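Putative tRNA (Adenine(37)-N6)-methyltransferase (Pseudomonas aeruginosa, PDB 7BU1) probably methylates the modified adenosine at position 37 of tRNA, using S-adenosylmethionine as methyl donor. Local coordinates at residues 63-68 with 105-110. Residues are numbered along the deposited sequence; the frame is centred on the assembly and turned at random.
Sequences WLLFLF and IGQSVV. With SAM (S-adenosylmethionine), chain D.
Two antiparallel ladder rungs, Leu64 with Ser108 and Phe66 with Gly106, carry four backbone hydrogen bonds; the shortest runs from Gly106 N to Phe66 O (2.7 Å), while Phe66 N reaches Gly106 O from above the carbonyl plane. On the face bearing Phe66, its CG sits between backbone N and carbonyl carbon (chi1 60°), folding the ring back over the neighbouring strand, where Gly106 CA lies 3.7 Å from the ring centroid in a CH-pi contact. Phe68, just past the strand end, brings CE2 to 3.3 Å from the same Gly106 CA. Both strands belong to the closed antiparallel barrel of the TrmO N-terminal domain. The amino-acid end of S-adenosylmethionine is held along the edge of strand 105-110 turned away from 63-67: Gln107 N donates a nearly straight bond to SAM O (2.8 Å, 168°), and the SAM amino N reaches Gln107 O weakly and Ser108 OG (3.0 Å). Asp126 also bonds this hydroxyl. On the face bearing Trp63, Val109 CB stands over its six-membered ring, 3.8 Å from the centroid, and the Gln107 amide, turned 77° to the indole, places NE2 3.2 Å from Trp63 CZ3. Here Trp63 meets Trp63 of the second subunit edge-to-face.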
ATOM      1  N   TRP B  63      -0.825  -2.661   6.797  1.00 37.51           N
ATOM      2  CA  TRP B  63      -0.060  -3.024   5.621  1.00 32.98           C
ATOM      3  C   TRP B  63       1.213  -3.716   6.068  1.00 36.40           C
ATOM      4  O   TRP B  63       1.825  -3.333   7.068  1.00 38.61           O
ATOM      5  CB  TRP B  63       0.312  -1.790   4.795  1.00 30.62           C
ATOM      6  CG  TRP B  63      -0.830  -1.094   4.131  1.00 35.67           C
ATOM      7  CD1 TRP B  63      -1.492   0.022   4.581  1.00 34.47           C
ATOM      8  CD2 TRP B  63      -1.438  -1.447   2.888  1.00 32.00           C
ATOM      9  NE1 TRP B  63      -2.487   0.368   3.693  1.00 34.49           N
ATOM     10  CE2 TRP B  63      -2.475  -0.521   2.650  1.00 37.62           C
ATOM     11  CE3 TRP B  63      -1.224  -2.472   1.962  1.00 37.22           C
ATOM     12  CZ2 TRP B  63      -3.281  -0.581   1.513  1.00 41.94           C
ATOM     13  CZ3 TRP B  63      -2.031  -2.531   0.835  1.00 35.77           C
ATOM     14  CH2 TRP B  63      -3.040  -1.590   0.619  1.00 40.69           C
ATOM     15  N   LEU B  64       1.612  -4.736   5.322  1.00 38.83           N
ATOM     16  CA  LEU B  64       2.915  -5.364   5.477  1.00 37.27           C
ATOM     17  C   LEU B  64       3.648  -5.235   4.150  1.00 36.09           C
ATOM     18  O   LEU B  64       3.138  -5.664   3.109  1.00 34.47           O
ATOM     19  CB  LEU B  64       2.791  -6.837   5.886  1.00 36.34           C
ATOM     20  CG  LEU B  64       2.017  -7.190   7.162  1.00 39.11           C
ATOM     21  CD1 LEU B  64       2.000  -8.705   7.368  1.00 35.54           C
ATOM     22  CD2 LEU B  64       2.576  -6.469   8.404  1.00 33.07           C
ATOM     23  N   LEU B  65       4.806  -4.587   4.178  1.00 37.90           N
ATOM     24  CA  LEU B  65       5.753  -4.658   3.075  1.00 34.67           C
ATOM     25  C   LEU B  65       6.685  -5.830   3.348  1.00 40.89           C
ATOM     26  O   LEU B  65       7.227  -5.946   4.455  1.00 46.09           O
ATOM     27  CB  LEU B  65       6.549  -3.362   2.940  1.00 33.23           C
ATOM     28  CG  LEU B  65       5.740  -2.087   2.724  1.00 33.02           C
ATOM     29  CD1 LEU B  65       6.667  -0.913   2.520  1.00 32.97           C
ATOM     30  CD2 LEU B  65       4.825  -2.247   1.537  1.00 33.82           C
ATOM     31  N   PHE B  66       6.847  -6.711   2.361  1.00 37.72           N
ATOM     32  CA  PHE B  66       7.579  -7.947   2.578  1.00 37.92           C
ATOM     33  C   PHE B  66       8.403  -8.309   1.347  1.00 38.98           C
ATOM     34  O   PHE B  66       8.272  -7.713   0.276  1.00 40.16           O
ATOM     35  CB  PHE B  66       6.625  -9.089   2.942  1.00 36.90           C
ATOM     36  CG  PHE B  66       5.586  -9.378   1.888  1.00 39.13           C
ATOM     37  CD1 PHE B  66       4.403  -8.651   1.837  1.00 41.74           C
ATOM     38  CD2 PHE B  66       5.780 -10.394   0.963  1.00 39.07           C
ATOM     39  CE1 PHE B  66       3.437  -8.924   0.879  1.00 42.98           C
ATOM     40  CE2 PHE B  66       4.813 -10.677  -0.000  1.00 40.52           C
ATOM     41  CZ  PHE B  66       3.645  -9.940  -0.043  1.00 42.10           C
ATOM     42  N   LEU B  67       9.247  -9.319   1.510  1.00 38.60           N
ATOM     43  CA  LEU B  67      10.054  -9.847   0.422  1.00 40.06           C
ATOM     44  C   LEU B  67       9.431 -11.136  -0.104  1.00 44.45           C
ATOM     45  O   LEU B  67       9.094 -12.034   0.678  1.00 45.30           O
ATOM     46  CB  LEU B  67      11.478 -10.127   0.896  1.00 40.89           C
ATOM     47  CG  LEU B  67      12.355  -8.929   1.213  1.00 45.15           C
ATOM     48  CD1 LEU B  67      13.743  -9.417   1.581  1.00 47.37           C
ATOM     49  CD2 LEU B  67      12.395  -7.982   0.024  1.00 47.24           C
ATOM     50  N   PHE B  68       9.292 -11.222  -1.431  1.00 43.86           N
ATOM     51  CA  PHE B  68       8.832 -12.431  -2.119  1.00 43.89           C
ATOM     52  C   PHE B  68       9.980 -13.436  -2.168  1.00 44.96           C
ATOM     53  O   PHE B  68      10.577 -13.694  -3.214  1.00 48.87           O
ATOM     54  CB  PHE B  68       8.375 -12.115  -3.536  1.00 45.08           C
ATOM     55  CG  PHE B  68       7.077 -11.364  -3.628  1.00 45.68           C
ATOM     56  CD1 PHE B  68       5.880 -11.966  -3.280  1.00 45.24           C
ATOM     57  CD2 PHE B  68       7.052 -10.066  -4.122  1.00 44.68           C
ATOM     58  CE1 PHE B  68       4.682 -11.276  -3.397  1.00 47.10           C
ATOM     59  CE2 PHE B  68       5.865  -9.376  -4.240  1.00 44.07           C
ATOM     60  CZ  PHE B  68       4.675  -9.982  -3.876  1.00 46.80           C
ATOM     61  N   ILE B 105       9.491  -6.662  -3.751  1.00 46.42           N
ATOM     62  CA  ILE B 105       8.794  -6.242  -2.538  1.00 43.73           C
ATOM     63  C   ILE B 105       7.300  -6.434  -2.738  1.00 42.25           C
ATOM     64  O   ILE B 105       6.741  -6.023  -3.764  1.00 44.45           O
ATOM     65  CB  ILE B 105       9.114  -4.780  -2.166  1.00 40.84           C
ATOM     66  CG1 ILE B 105      10.594  -4.632  -1.816  1.00 38.97           C
ATOM     67  CG2 ILE B 105       8.274  -4.310  -0.974  1.00 35.98           C
ATOM     68  CD1 ILE B 105      11.055  -3.199  -1.811  1.00 38.55           C
ATOM     69  N   GLY B 106       6.654  -7.071  -1.761  1.00 39.83           N
ATOM     70  CA  GLY B 106       5.219  -7.227  -1.763  1.00 42.37           C
ATOM     71  C   GLY B 106       4.546  -6.289  -0.771  1.00 43.47           C
ATOM     72  O   GLY B 106       5.194  -5.682   0.081  1.00 40.42           O
ATOM     73  N   GLN B 107       3.224  -6.171  -0.918  1.00 40.91           N
ATOM     74  CA  GLN B 107       2.424  -5.295  -0.065  1.00 39.13           C
ATOM     75  C   GLN B 107       1.023  -5.875   0.065  1.00 40.30           C
ATOM     76  O   GLN B 107       0.328  -6.084  -0.932  1.00 43.62           O
ATOM     77  CB  GLN B 107       2.408  -3.854  -0.606  1.00 40.01           C
ATOM     78  CG  GLN B 107       1.176  -3.389  -1.343  1.00 44.51           C
ATOM     79  CD  GLN B 107       1.138  -1.892  -1.514  1.00 48.59           C
ATOM     80  OE1 GLN B 107       2.142  -1.274  -1.867  1.00 49.78           O
ATOM     81  NE2 GLN B 107      -0.023  -1.297  -1.276  1.00 52.73           N
ATOM     82  N   SER B 108       0.630  -6.193   1.291  1.00 35.79           N
ATOM     83  CA  SER B 108      -0.684  -6.753   1.566  1.00 37.46           C
ATOM     84  C   SER B 108      -1.276  -6.037   2.763  1.00 37.86           C
ATOM     85  O   SER B 108      -0.548  -5.652   3.688  1.00 39.71           O
ATOM     86  CB  SER B 108      -0.634  -8.257   1.863  1.00 40.40           C
ATOM     87  OG  SER B 108      -0.027  -8.968   0.802  1.00 46.02           O
ATOM     88  N   VAL B 109      -2.588  -5.831   2.731  1.00 37.21           N
ATOM     89  CA  VAL B 109      -3.308  -5.349   3.895  1.00 38.15           C
ATOM     90  C   VAL B 109      -4.017  -6.543   4.512  1.00 40.81           C
ATOM     91  O   VAL B 109      -4.801  -7.230   3.849  1.00 44.52           O
ATOM     92  CB  VAL B 109      -4.283  -4.212   3.547  1.00 38.72           C
ATOM     93  CG1 VAL B 109      -5.145  -4.573   2.369  1.00 40.83           C
ATOM     94  CG2 VAL B 109      -5.124  -3.853   4.770  1.00 39.44           C
ATOM     95  N   VAL B 110      -3.722  -6.802   5.782  1.00 42.16           N
ATOM     96  CA  VAL B 110      -4.291  -7.916   6.518  1.00 42.00           C
ATOM     97  C   VAL B 110      -4.946  -7.368   7.776  1.00 41.94           C
ATOM     98  O   VAL B 110      -4.632  -6.271   8.242  1.00 43.32           O
ATOM     99  CB  VAL B 110      -3.231  -8.982   6.871  1.00 38.87           C
ATOM    100  CG1 VAL B 110      -2.646  -9.562   5.606  1.00 39.22           C
ATOM    101  CG2 VAL B 110      -2.131  -8.384   7.747  1.00 34.65           C
TER
HETATM  102  N   SAM D 301      -0.982  -8.686  -2.071  1.00 59.90           N
HETATM  103  CA  SAM D 301       0.441  -8.900  -2.400  1.00 51.79           C
HETATM  104  C   SAM D 301       0.954  -7.763  -3.293  1.00 50.91           C
HETATM  105  O   SAM D 301       2.166  -7.486  -3.213  1.00 52.47           O
HETATM  106  OXT SAM D 301       0.129  -7.177  -4.021  1.00 51.19           O
HETATM  107  CB  SAM D 301       0.668 -10.255  -3.094  1.00 51.41           C
HETATM  108  CG  SAM D 301      -0.052 -10.304  -4.448  1.00 45.48           C
HETATM  109  SD  SAM D 301       0.340 -11.870  -5.309  1.00 45.98           S
HETATM  110  CE  SAM D 301      -0.380 -11.821  -6.937  1.00 45.44           C
HETATM  111  C5' SAM D 301      -0.418 -13.287  -4.450  1.00 45.61           C
HETATM  112  C4' SAM D 301       0.625 -14.379  -4.315  1.00 39.80           C
HETATM  113  O4' SAM D 301       1.639 -13.915  -3.426  1.00 39.60           O
HETATM  114  C3' SAM D 301       0.081 -15.470  -3.463  1.00 40.30           C
HETATM  115  O3' SAM D 301      -0.812 -16.311  -4.178  1.00 40.65           O
HETATM  116  C2' SAM D 301       1.332 -16.208  -3.068  1.00 39.27           C
HETATM  117  O2' SAM D 301       1.579 -17.311  -3.937  1.00 43.67           O
HETATM  118  C1' SAM D 301       2.394 -15.131  -3.325  1.00 41.33           C
HETATM  119  N9  SAM D 301       3.362 -15.075  -2.230  1.00 41.81           N
HETATM  120  C8  SAM D 301       3.041 -14.857  -0.960  1.00 43.73           C
HETATM  121  N7  SAM D 301       4.163 -14.892  -0.251  1.00 44.99           N
HETATM  122  C5  SAM D 301       5.174 -15.127  -1.087  1.00 45.22           C
HETATM  123  C6  SAM D 301       6.485 -15.240  -0.875  1.00 44.17           C
HETATM  124  N6  SAM D 301       6.903 -15.101   0.388  1.00 48.76           N
HETATM  125  N1  SAM D 301       7.336 -15.482  -1.878  1.00 45.57           N
HETATM  126  C2  SAM D 301       6.835 -15.615  -3.175  1.00 47.77           C
HETATM  127  N3  SAM D 301       5.457 -15.484  -3.363  1.00 46.24           N
HETATM  128  C4  SAM D 301       4.670 -15.241  -2.315  1.00 44.38           C